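Local structure of succinate dehydrogenase (Membrane anchor subunit) (Mycolicibacterium smegmatis, 7D6V) at residues C[112-117]-C[200-205]; C[196-201]-C[248-253]. The protein probably anchors mycobacterial succinate dehydrogenase in the membrane and holds a Rieske-type [2Fe-2S] cluster that is likely to relay electrons from succinate to quinone. All blocks are in the same frame, centred on the assembly; numbering follows the deposited sequence.

Contact 1 of 2, residues C[112-117]-C[200-205]; sequences LTCYYY and WVYTLS. With FES (Fe2/s2 (inorganic) cluster), chain J; PEV ((1S)-2-{[(2-aminoethoxy)(hydroxy)phosphoryl]oxy}-1-[(palmitoyloxy)methyl]ethyl stearate), chain I.
Tyr202 CG and Cys114 SG both lie anti to the backbone N (chi1 170° and 159°), which sends the phenol of Tyr202 and the thiolate of Cys114 from two sides into the same [2Fe-2S] site. Cys114 SG binds iron FE1 at 2.5 Å, and His240 NE2 is a second protein ligand of that iron. The hydroxyl of Tyr202 ends 3.7 Å from Cys114 SG and 3.4 Å from the bridging sulfide S2, so it lies beside both the ligand and the inorganic core. The same OH reaches the rim of the Tyr117 ring near its plane, 3.4 Å from CE2, and the two tyrosine side chains meet at a slant. No hydrogen bond joins the segments. Cys114 also N-caps helix 115-124: its SG accepts from Tyr117 N with an N-H...S angle of 167°, so ligand and helix start are set together. Tyr115 turns its ring edge to the other sulfide, CD2 lying 3.5 Å from S1. On the opposing segment, Ser205 OG hydrogen-bonds to Tyr202 O at 3.1 Å and also to His240 ND1, a second-shell link that probably helps orient the histidine. Thr113 OG1 similarly hydrogen-bonds to His155 ND1 of the cluster pocket. The pairing of cysteine and histidine ligands round a two-iron core fits the membrane-embedded Rieske cluster of this enzyme. Beyond it, Tyr117 OH is 4.0 Å from the lipid tail at C48, while Tyr115 OH hydrogen-bonds to Glu229 of the neighbouring iron-sulfur subunit. The site lies where helix 188-204 ends and helix 115-124 begins, with helix 240-264 against Tyr116 and Tyr117, helix 104-112 against Tyr202 and helix 155-175 against Thr113 and Thr203.

Contact 2 of 2, residues C[196-201]-C[248-253]; sequences VILLWV and LGTLVL
Leu198 and Thr250 make the closest approach between segments 196-201 and 248-253, methyl against methyl: Leu198 CD1 lies 3.6 Å from Thr250 CG2, the side chains crossing at about a right angle. Beside it, Leu199 CD2 meets Leu251 CD1 more loosely at 4.3 Å. Both leucines leave their backbones obliquely and come close at their branched ends. The segments touch through apolar groups, in an antiparallel pair of membrane-anchor helices, 188-204 and 240-264, with the backbones nearest at Leu198 and Thr250, 8.1 Å between their CA atoms. Thr250 has CG2 beside the backbone N and OG1 between N and the carbonyl carbon (chi1 58°), which aims the methyl at Leu198. Its OG1 lies within hydrogen-bonding distance of Asn195 OD1 and of the Ile246 and Thr247 carbonyls of its own helix, and its one proton can serve only one at a time or be shared. The Asn195 hydrogen bond ties the two helices one residue before segment 196-201. Further out, Leu198 rests on Ile246 and Thr247, and Leu199 on Thr247. Helix 155-175 backs the other side through Val196 and Trp200, whose NE1 hydrogen-bonds to Thr170 OG1, while helix 33-55 meets Leu248 and Val252 through Phe45.

Overall arrangement
From the N terminus, helix 33-55, which packs on helix 240-264, comes first; the chain then reaches 112-117, where helix 104-112 gives way to helix 115-124. Contact 1 closes the 82-residue excursion that includes helix 155-175 and returns on helix 188-204. Contact 2 starts on that same helix and closes a shorter one, through helices 207-215 and 224-237, onto helix 240-264. The second loop begins where the first ends, the segments sharing Trp200 and Val201; the loops follow one another and neither nest nor interleave beyond that shared turn. The contact centres lie about 12 Å apart, and Tyr117 OH packs against Leu248 CG at 3.4 Å. Helix 188-204 thus joins the cluster site to the C-terminal membrane helix.

Contact 1 of 2, residues C[112-117]-C[200-205]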
ATOM      1  N   LEU C 112     -24.708  27.672   5.379  1.00 12.74           N
ATOM      2  CA  LEU C 112     -23.957  27.603   6.625  1.00 12.74           C
ATOM      3  C   LEU C 112     -23.744  26.167   7.077  1.00 12.74           C
ATOM      4  O   LEU C 112     -22.728  25.865   7.712  1.00 12.74           O
ATOM      5  CB  LEU C 112     -24.679  28.397   7.709  1.00 12.74           C
ATOM      6  CG  LEU C 112     -23.808  29.055   8.774  1.00 12.74           C
ATOM      7  CD1 LEU C 112     -22.868  30.064   8.145  1.00 12.74           C
ATOM      8  CD2 LEU C 112     -24.677  29.711   9.828  1.00 12.74           C
ATOM      9  N   THR C 113     -24.682  25.275   6.777  1.00 11.82           N
ATOM     10  CA  THR C 113     -24.537  23.871   7.130  1.00 11.82           C
ATOM     11  C   THR C 113     -23.922  23.047   6.008  1.00 11.82           C
ATOM     12  O   THR C 113     -23.734  21.840   6.179  1.00 11.82           O
ATOM     13  CB  THR C 113     -25.891  23.278   7.530  1.00 11.82           C
ATOM     14  OG1 THR C 113     -26.856  23.536   6.505  1.00 11.82           O
ATOM     15  CG2 THR C 113     -26.372  23.893   8.831  1.00 11.82           C
ATOM     16  N   CYS C 114     -23.593  23.683   4.889  1.00 10.87           N
ATOM     17  CA  CYS C 114     -22.977  22.976   3.773  1.00 10.87           C
ATOM     18  C   CYS C 114     -21.666  22.347   4.236  1.00 10.87           C
ATOM     19  O   CYS C 114     -20.910  22.960   4.991  1.00 10.87           O
ATOM     20  CB  CYS C 114     -22.724  23.927   2.604  1.00 10.87           C
ATOM     21  SG  CYS C 114     -21.472  23.355   1.432  1.00 10.87           S
ATOM     22  N   TYR C 115     -21.396  21.126   3.785  1.00 10.84           N
ATOM     23  CA  TYR C 115     -20.179  20.427   4.175  1.00 10.84           C
ATOM     24  C   TYR C 115     -18.934  21.153   3.678  1.00 10.84           C
ATOM     25  O   TYR C 115     -17.956  21.291   4.418  1.00 10.84           O
ATOM     26  CB  TYR C 115     -20.216  18.985   3.667  1.00 10.84           C
ATOM     27  CG  TYR C 115     -21.047  18.054   4.528  1.00 10.84           C
ATOM     28  CD1 TYR C 115     -20.492  17.416   5.624  1.00 10.84           C
ATOM     29  CD2 TYR C 115     -22.382  17.817   4.245  1.00 10.84           C
ATOM     30  CE1 TYR C 115     -21.233  16.573   6.412  1.00 10.84           C
ATOM     31  CE2 TYR C 115     -23.135  16.973   5.031  1.00 10.84           C
ATOM     32  CZ  TYR C 115     -22.553  16.355   6.115  1.00 10.84           C
ATOM     33  OH  TYR C 115     -23.287  15.510   6.908  1.00 10.84           O
ATOM     34  N   TYR C 116     -18.951  21.648   2.440  1.00 11.59           N
ATOM     35  CA  TYR C 116     -17.796  22.397   1.956  1.00 11.59           C
ATOM     36  C   TYR C 116     -17.590  23.679   2.752  1.00 11.59           C
ATOM     37  O   TYR C 116     -16.466  24.002   3.149  1.00 11.59           O
ATOM     38  CB  TYR C 116     -17.925  22.729   0.472  1.00 11.59           C
ATOM     39  CG  TYR C 116     -16.913  23.780   0.091  1.00 11.59           C
ATOM     40  CD1 TYR C 116     -15.556  23.495   0.112  1.00 11.59           C
ATOM     41  CD2 TYR C 116     -17.306  25.070  -0.231  1.00 11.59           C
ATOM     42  CE1 TYR C 116     -14.623  24.453  -0.194  1.00 11.59           C
ATOM     43  CE2 TYR C 116     -16.378  26.035  -0.545  1.00 11.59           C
ATOM     44  CZ  TYR C 116     -15.038  25.719  -0.529  1.00 11.59           C
ATOM     45  OH  TYR C 116     -14.106  26.677  -0.845  1.00 11.59           O
ATOM     46  N   TYR C 117     -18.664  24.435   2.979  1.00 11.66           N
ATOM     47  CA  TYR C 117     -18.526  25.703   3.685  1.00 11.66           C
ATOM     48  C   TYR C 117     -18.056  25.494   5.114  1.00 11.66           C
ATOM     49  O   TYR C 117     -17.309  26.321   5.648  1.00 11.66           O
ATOM     50  CB  TYR C 117     -19.846  26.467   3.661  1.00 11.66           C
ATOM     51  CG  TYR C 117     -20.080  27.227   2.381  1.00 11.66           C
ATOM     52  CD1 TYR C 117     -19.448  28.436   2.143  1.00 11.66           C
ATOM     53  CD2 TYR C 117     -20.932  26.735   1.408  1.00 11.66           C
ATOM     54  CE1 TYR C 117     -19.659  29.130   0.972  1.00 11.66           C
ATOM     55  CE2 TYR C 117     -21.149  27.420   0.237  1.00 11.66           C
ATOM     56  CZ  TYR C 117     -20.512  28.617   0.024  1.00 11.66           C
ATOM     57  OH  TYR C 117     -20.732  29.300  -1.146  1.00 11.66           O
ATOM     58  N   TRP C 200     -29.069  25.164  -9.638  1.00 12.19           N
ATOM     59  CA  TRP C 200     -29.523  23.778  -9.658  1.00 12.19           C
ATOM     60  C   TRP C 200     -28.349  22.812  -9.602  1.00 12.19           C
ATOM     61  O   TRP C 200     -28.409  21.792  -8.908  1.00 12.19           O
ATOM     62  CB  TRP C 200     -30.366  23.515 -10.903  1.00 12.19           C
ATOM     63  CG  TRP C 200     -31.824  23.757 -10.717  1.00 12.19           C
ATOM     64  CD1 TRP C 200     -32.604  24.615 -11.426  1.00 12.19           C
ATOM     65  CD2 TRP C 200     -32.688  23.119  -9.770  1.00 12.19           C
ATOM     66  NE1 TRP C 200     -33.897  24.562 -10.978  1.00 12.19           N
ATOM     67  CE2 TRP C 200     -33.977  23.649  -9.961  1.00 12.19           C
ATOM     68  CE3 TRP C 200     -32.497  22.154  -8.777  1.00 12.19           C
ATOM     69  CZ2 TRP C 200     -35.067  23.248  -9.200  1.00 12.19           C
ATOM     70  CZ3 TRP C 200     -33.580  21.761  -8.022  1.00 12.19           C
ATOM     71  CH2 TRP C 200     -34.849  22.306  -8.236  1.00 12.19           C
ATOM     72  N   VAL C 201     -27.276  23.112 -10.334  1.00 11.71           N
ATOM     73  CA  VAL C 201     -26.097  22.248 -10.311  1.00 11.71           C
ATOM     74  C   VAL C 201     -25.514  22.182  -8.904  1.00 11.71           C
ATOM     75  O   VAL C 201     -25.180  21.103  -8.397  1.00 11.71           O
ATOM     76  CB  VAL C 201     -25.054  22.735 -11.331  1.00 11.71           C
ATOM     77  CG1 VAL C 201     -23.772  21.938 -11.201  1.00 11.71           C
ATOM     78  CG2 VAL C 201     -25.604  22.625 -12.736  1.00 11.71           C
ATOM     79  N   TYR C 202     -25.393  23.338  -8.249  1.00 11.71           N
ATOM     80  CA  TYR C 202     -24.852  23.368  -6.893  1.00 11.71           C
ATOM     81  C   TYR C 202     -25.748  22.616  -5.916  1.00 11.71           C
ATOM     82  O   TYR C 202     -25.258  21.887  -5.048  1.00 11.71           O
ATOM     83  CB  TYR C 202     -24.662  24.813  -6.437  1.00 11.71           C
ATOM     84  CG  TYR C 202     -24.341  24.941  -4.969  1.00 11.71           C
ATOM     85  CD1 TYR C 202     -23.151  24.451  -4.453  1.00 11.71           C
ATOM     86  CD2 TYR C 202     -25.231  25.546  -4.097  1.00 11.71           C
ATOM     87  CE1 TYR C 202     -22.857  24.563  -3.113  1.00 11.71           C
ATOM     88  CE2 TYR C 202     -24.945  25.662  -2.758  1.00 11.71           C
ATOM     89  CZ  TYR C 202     -23.757  25.171  -2.271  1.00 11.71           C
ATOM     90  OH  TYR C 202     -23.471  25.291  -0.934  1.00 11.71           O
ATOM     91  N   THR C 203     -27.064  22.784  -6.040  1.00 11.69           N
ATOM     92  CA  THR C 203     -27.990  22.091  -5.153  1.00 11.69           C
ATOM     93  C   THR C 203     -27.949  20.583  -5.367  1.00 11.69           C
ATOM     94  O   THR C 203     -28.054  19.812  -4.408  1.00 11.69           O
ATOM     95  CB  THR C 203     -29.406  22.627  -5.357  1.00 11.69           C
ATOM     96  OG1 THR C 203     -29.383  24.058  -5.296  1.00 11.69           O
ATOM     97  CG2 THR C 203     -30.341  22.103  -4.286  1.00 11.69           C
ATOM     98  N   LEU C 204     -27.799  20.140  -6.614  1.00 11.85           N
ATOM     99  CA  LEU C 204     -27.792  18.713  -6.901  1.00 11.85           C
ATOM    100  C   LEU C 204     -26.433  18.063  -6.685  1.00 11.85           C
ATOM    101  O   LEU C 204     -26.355  16.832  -6.680  1.00 11.85           O
ATOM    102  CB  LEU C 204     -28.257  18.459  -8.334  1.00 11.85           C
ATOM    103  CG  LEU C 204     -29.712  18.815  -8.636  1.00 11.85           C
ATOM    104  CD1 LEU C 204     -30.084  18.371 -10.036  1.00 11.85           C
ATOM    105  CD2 LEU C 204     -30.639  18.197  -7.607  1.00 11.85           C
ATOM    106  N   SER C 205     -25.370  18.841  -6.506  1.00 11.49           N
ATOM    107  CA  SER C 205     -24.077  18.283  -6.138  1.00 11.49           C
ATOM    108  C   SER C 205     -23.892  18.192  -4.627  1.00 11.49           C
ATOM    109  O   SER C 205     -22.788  17.889  -4.166  1.00 11.49           O
ATOM    110  CB  SER C 205     -22.948  19.103  -6.764  1.00 11.49           C
ATOM    111  OG  SER C 205     -22.845  20.381  -6.170  1.00 11.49           O
TER
HETATM  112 FE1  FES J 303     -22.723  21.498   0.366  1.00 12.80          FE
HETATM  113 FE2  FES J 303     -25.097  20.263   0.644  1.00 12.80          FE
HETATM  114  S1  FES J 303     -23.126  19.559   1.319  1.00 12.80           S
HETATM  115  S2  FES J 303     -24.683  22.164  -0.374  1.00 12.80           S
HETATM  116  C48 PEV I 302     -22.353  32.093   1.140  1.00 18.60           C
HETATM  117  C47 PEV I 302     -22.998  32.619   2.417  1.00 18.60           C
HETATM  118  C46 PEV I 302     -22.603  31.763   3.613  1.00 18.60           C
HETATM  119  C45 PEV I 302     -21.211  32.137   4.104  1.00 18.60           C
HETATM  120  C44 PEV I 302     -21.082  31.975   5.612  1.00 18.60           C
HETATM  121  C43 PEV I 302     -19.626  31.949   6.056  1.00 18.60           C
HETATM  122  C42 PEV I 302     -19.447  32.688   7.372  1.00 18.60           C
HETATM  123  C41 PEV I 302     -19.296  31.712   8.529  1.00 18.60           C
HETATM  124  C40 PEV I 302     -18.590  32.354   9.712  1.00 18.60           C
HETATM  125  C39 PEV I 302     -19.289  32.000  11.012  1.00 18.60           C
HETATM  126  C38 PEV I 302     -18.901  30.594  11.446  1.00 18.60           C
HETATM  127  C37 PEV I 302     -17.640  30.614  12.298  1.00 18.60           C
HETATM  128  C36 PEV I 302     -17.833  29.827  13.581  1.00 18.60           C
HETATM  129  C35 PEV I 302     -17.266  28.421  13.451  1.00 18.60           C
HETATM  130  C34 PEV I 302     -16.842  27.890  14.810  1.00 18.60           C
HETATM  131  C33 PEV I 302     -17.946  28.076  15.837  1.00 18.60           C
HETATM  132  C32 PEV I 302     -17.366  28.162  17.239  1.00 18.60           C
HETATM  133  C31 PEV I 302     -17.355  26.797  17.904  1.00 18.60           C
HETATM  134  O31 PEV I 302     -16.676  25.933  17.468  1.00 18.60           O
HETATM  135  O2  PEV I 302     -18.142  26.569  19.031  1.00 18.60           O
HETATM  136  C2  PEV I 302     -17.386  26.370  20.184  1.00 18.60           C
HETATM  137  C1  PEV I 302     -17.291  24.874  20.445  1.00 18.60           C
HETATM  138  O3P PEV I 302     -16.130  24.396  19.829  1.00 18.60           O
HETATM  139  P   PEV I 302     -14.957  23.720  20.767  1.00 18.60           P
HETATM  140  O1P PEV I 302     -14.106  24.799  21.387  1.00 18.60           O
HETATM  141  O2P PEV I 302     -14.099  22.817  19.919  1.00 18.60           O
HETATM  142  O4P PEV I 302     -15.677  22.857  21.969  1.00 18.60           O
HETATM  143  C4  PEV I 302     -15.763  23.426  23.242  1.00 18.60           C
HETATM  144  C5  PEV I 302     -17.102  23.021  23.855  1.00 18.60           C
HETATM  145  N6  PEV I 302     -17.479  23.953  24.902  1.00 18.60           N
HETATM  146  C3  PEV I 302     -18.063  27.077  21.355  1.00 18.60           C
HETATM  147  O3  PEV I 302     -18.380  28.372  20.933  1.00 18.60           O
HETATM  148  C11 PEV I 302     -19.750  28.613  20.786  1.00 18.60           C
HETATM  149  O11 PEV I 302     -20.472  28.527  21.719  1.00 18.60           O
HETATM  150  C12 PEV I 302     -20.319  28.972  19.417  1.00 18.60           C
HETATM  151  C13 PEV I 302     -21.252  30.178  19.484  1.00 18.60           C
HETATM  152  C14 PEV I 302     -21.419  30.847  18.123  1.00 18.60           C
HETATM  153  C15 PEV I 302     -21.734  29.844  17.017  1.00 18.60           C
HETATM  154  C16 PEV I 302     -23.064  30.160  16.340  1.00 18.60           C
HETATM  155  C17 PEV I 302     -23.051  29.957  14.825  1.00 18.60           C
HETATM  156  C18 PEV I 302     -21.727  29.415  14.289  1.00 18.60           C
HETATM  157  C19 PEV I 302     -21.890  28.128  13.479  1.00 18.60           C
HETATM  158  C20 PEV I 302     -23.306  27.556  13.529  1.00 18.60           C
HETATM  159  C21 PEV I 302     -23.577  26.606  12.366  1.00 18.60           C
HETATM  160  C22 PEV I 302     -25.069  26.427  12.100  1.00 18.60           C
HETATM  161  C23 PEV I 302     -25.669  25.207  12.796  1.00 18.60           C
HETATM  162  C24 PEV I 302     -27.076  25.508  13.297  1.00 18.60           C
HETATM  163  C25 PEV I 302     -28.117  25.398  12.187  1.00 18.60           C
HETATM  164  C26 PEV I 302     -28.878  26.705  11.989  1.00 18.60           C

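Contact 2 of 2, residues C[196-201]-C[248-253]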
ATOM      1  N   VAL C 196     -29.884  30.377 -12.585  1.00 14.02           N
ATOM      2  CA  VAL C 196     -30.779  29.322 -12.119  1.00 14.02           C
ATOM      3  C   VAL C 196     -30.188  27.947 -12.407  1.00 14.02           C
ATOM      4  O   VAL C 196     -30.230  27.047 -11.557  1.00 14.02           O
ATOM      5  CB  VAL C 196     -32.171  29.491 -12.754  1.00 14.02           C
ATOM      6  CG1 VAL C 196     -32.981  28.217 -12.621  1.00 14.02           C
ATOM      7  CG2 VAL C 196     -32.898  30.645 -12.104  1.00 14.02           C
ATOM      8  N   ILE C 197     -29.626  27.762 -13.603  1.00 13.42           N
ATOM      9  CA  ILE C 197     -29.017  26.481 -13.952  1.00 13.42           C
ATOM     10  C   ILE C 197     -27.854  26.166 -13.020  1.00 13.42           C
ATOM     11  O   ILE C 197     -27.720  25.039 -12.526  1.00 13.42           O
ATOM     12  CB  ILE C 197     -28.578  26.487 -15.428  1.00 13.42           C
ATOM     13  CG1 ILE C 197     -29.795  26.477 -16.348  1.00 13.42           C
ATOM     14  CG2 ILE C 197     -27.680  25.300 -15.730  1.00 13.42           C
ATOM     15  CD1 ILE C 197     -29.459  26.740 -17.797  1.00 13.42           C
ATOM     16  N   LEU C 198     -26.997  27.154 -12.757  1.00 12.79           N
ATOM     17  CA  LEU C 198     -25.846  26.911 -11.893  1.00 12.79           C
ATOM     18  C   LEU C 198     -26.275  26.657 -10.454  1.00 12.79           C
ATOM     19  O   LEU C 198     -25.658  25.849  -9.749  1.00 12.79           O
ATOM     20  CB  LEU C 198     -24.877  28.086 -11.981  1.00 12.79           C
ATOM     21  CG  LEU C 198     -24.052  28.088 -13.268  1.00 12.79           C
ATOM     22  CD1 LEU C 198     -23.276  29.378 -13.416  1.00 12.79           C
ATOM     23  CD2 LEU C 198     -23.119  26.894 -13.299  1.00 12.79           C
ATOM     24  N   LEU C 199     -27.332  27.333  -9.998  1.00 12.38           N
ATOM     25  CA  LEU C 199     -27.873  27.056  -8.672  1.00 12.38           C
ATOM     26  C   LEU C 199     -28.399  25.632  -8.584  1.00 12.38           C
ATOM     27  O   LEU C 199     -28.214  24.957  -7.568  1.00 12.38           O
ATOM     28  CB  LEU C 199     -28.978  28.052  -8.332  1.00 12.38           C
ATOM     29  CG  LEU C 199     -28.542  29.457  -7.924  1.00 12.38           C
ATOM     30  CD1 LEU C 199     -29.759  30.325  -7.676  1.00 12.38           C
ATOM     31  CD2 LEU C 199     -27.659  29.405  -6.696  1.00 12.38           C
ATOM     32  N   TRP C 200     -29.069  25.164  -9.638  1.00 12.19           N
ATOM     33  CA  TRP C 200     -29.523  23.778  -9.658  1.00 12.19           C
ATOM     34  C   TRP C 200     -28.349  22.812  -9.602  1.00 12.19           C
ATOM     35  O   TRP C 200     -28.409  21.792  -8.908  1.00 12.19           O
ATOM     36  CB  TRP C 200     -30.366  23.515 -10.903  1.00 12.19           C
ATOM     37  CG  TRP C 200     -31.824  23.757 -10.717  1.00 12.19           C
ATOM     38  CD1 TRP C 200     -32.604  24.615 -11.426  1.00 12.19           C
ATOM     39  CD2 TRP C 200     -32.688  23.119  -9.770  1.00 12.19           C
ATOM     40  NE1 TRP C 200     -33.897  24.562 -10.978  1.00 12.19           N
ATOM     41  CE2 TRP C 200     -33.977  23.649  -9.961  1.00 12.19           C
ATOM     42  CE3 TRP C 200     -32.497  22.154  -8.777  1.00 12.19           C
ATOM     43  CZ2 TRP C 200     -35.067  23.248  -9.200  1.00 12.19           C
ATOM     44  CZ3 TRP C 200     -33.580  21.761  -8.022  1.00 12.19           C
ATOM     45  CH2 TRP C 200     -34.849  22.306  -8.236  1.00 12.19           C
ATOM     46  N   VAL C 201     -27.276  23.112 -10.334  1.00 11.71           N
ATOM     47  CA  VAL C 201     -26.097  22.248 -10.311  1.00 11.71           C
ATOM     48  C   VAL C 201     -25.514  22.182  -8.904  1.00 11.71           C
ATOM     49  O   VAL C 201     -25.180  21.103  -8.397  1.00 11.71           O
ATOM     50  CB  VAL C 201     -25.054  22.735 -11.331  1.00 11.71           C
ATOM     51  CG1 VAL C 201     -23.772  21.938 -11.201  1.00 11.71           C
ATOM     52  CG2 VAL C 201     -25.604  22.625 -12.736  1.00 11.71           C
ATOM     53  N   LEU C 248     -22.030  31.772  -5.887  1.00 13.18           N
ATOM     54  CA  LEU C 248     -21.916  33.052  -5.190  1.00 13.18           C
ATOM     55  C   LEU C 248     -21.648  34.181  -6.178  1.00 13.18           C
ATOM     56  O   LEU C 248     -22.321  35.225  -6.158  1.00 13.18           O
ATOM     57  CB  LEU C 248     -20.807  32.987  -4.141  1.00 13.18           C
ATOM     58  CG  LEU C 248     -21.095  32.213  -2.857  1.00 13.18           C
ATOM     59  CD1 LEU C 248     -20.114  32.612  -1.771  1.00 13.18           C
ATOM     60  CD2 LEU C 248     -22.526  32.428  -2.406  1.00 13.18           C
ATOM     61  N   GLY C 249     -20.682  33.971  -7.072  1.00 13.23           N
ATOM     62  CA  GLY C 249     -20.376  34.987  -8.065  1.00 13.23           C
ATOM     63  C   GLY C 249     -21.555  35.299  -8.967  1.00 13.23           C
ATOM     64  O   GLY C 249     -21.872  36.464  -9.214  1.00 13.23           O
ATOM     65  N   THR C 250     -22.226  34.260  -9.465  1.00 13.72           N
ATOM     66  CA  THR C 250     -23.327  34.484 -10.396  1.00 13.72           C
ATOM     67  C   THR C 250     -24.520  35.139  -9.713  1.00 13.72           C
ATOM     68  O   THR C 250     -25.219  35.937 -10.343  1.00 13.72           O
ATOM     69  CB  THR C 250     -23.747  33.178 -11.063  1.00 13.72           C
ATOM     70  OG1 THR C 250     -24.137  32.227 -10.069  1.00 13.72           O
ATOM     71  CG2 THR C 250     -22.606  32.617 -11.883  1.00 13.72           C
ATOM     72  N   LEU C 251     -24.759  34.837  -8.435  1.00 14.33           N
ATOM     73  CA  LEU C 251     -25.778  35.562  -7.686  1.00 14.33           C
ATOM     74  C   LEU C 251     -25.435  37.041  -7.605  1.00 14.33           C
ATOM     75  O   LEU C 251     -26.296  37.906  -7.817  1.00 14.33           O
ATOM     76  CB  LEU C 251     -25.917  34.971  -6.284  1.00 14.33           C
ATOM     77  CG  LEU C 251     -26.843  33.772  -6.100  1.00 14.33           C
ATOM     78  CD1 LEU C 251     -26.506  33.040  -4.815  1.00 14.33           C
ATOM     79  CD2 LEU C 251     -28.292  34.213  -6.102  1.00 14.33           C
ATOM     80  N   VAL C 252     -24.171  37.350  -7.302  1.00 14.66           N
ATOM     81  CA  VAL C 252     -23.779  38.751  -7.179  1.00 14.66           C
ATOM     82  C   VAL C 252     -23.957  39.479  -8.506  1.00 14.66           C
ATOM     83  O   VAL C 252     -24.495  40.590  -8.550  1.00 14.66           O
ATOM     84  CB  VAL C 252     -22.335  38.863  -6.656  1.00 14.66           C
ATOM     85  CG1 VAL C 252     -21.854  40.298  -6.744  1.00 14.66           C
ATOM     86  CG2 VAL C 252     -22.260  38.369  -5.229  1.00 14.66           C
ATOM     87  N   LEU C 253     -23.523  38.864  -9.610  1.00 15.07           N
ATOM     88  CA  LEU C 253     -23.667  39.525 -10.908  1.00 15.07           C
ATOM     89  C   LEU C 253     -25.122  39.641 -11.339  1.00 15.07           C
ATOM     90  O   LEU C 253     -25.505  40.640 -11.955  1.00 15.07           O
ATOM     91  CB  LEU C 253     -22.839  38.832 -11.990  1.00 15.07           C
ATOM     92  CG  LEU C 253     -21.328  39.097 -12.053  1.00 15.07           C
ATOM     93  CD1 LEU C 253     -20.519  38.478 -10.938  1.00 15.07           C
ATOM     94  CD2 LEU C 253     -20.797  38.649 -13.407  1.00 15.07           C
TER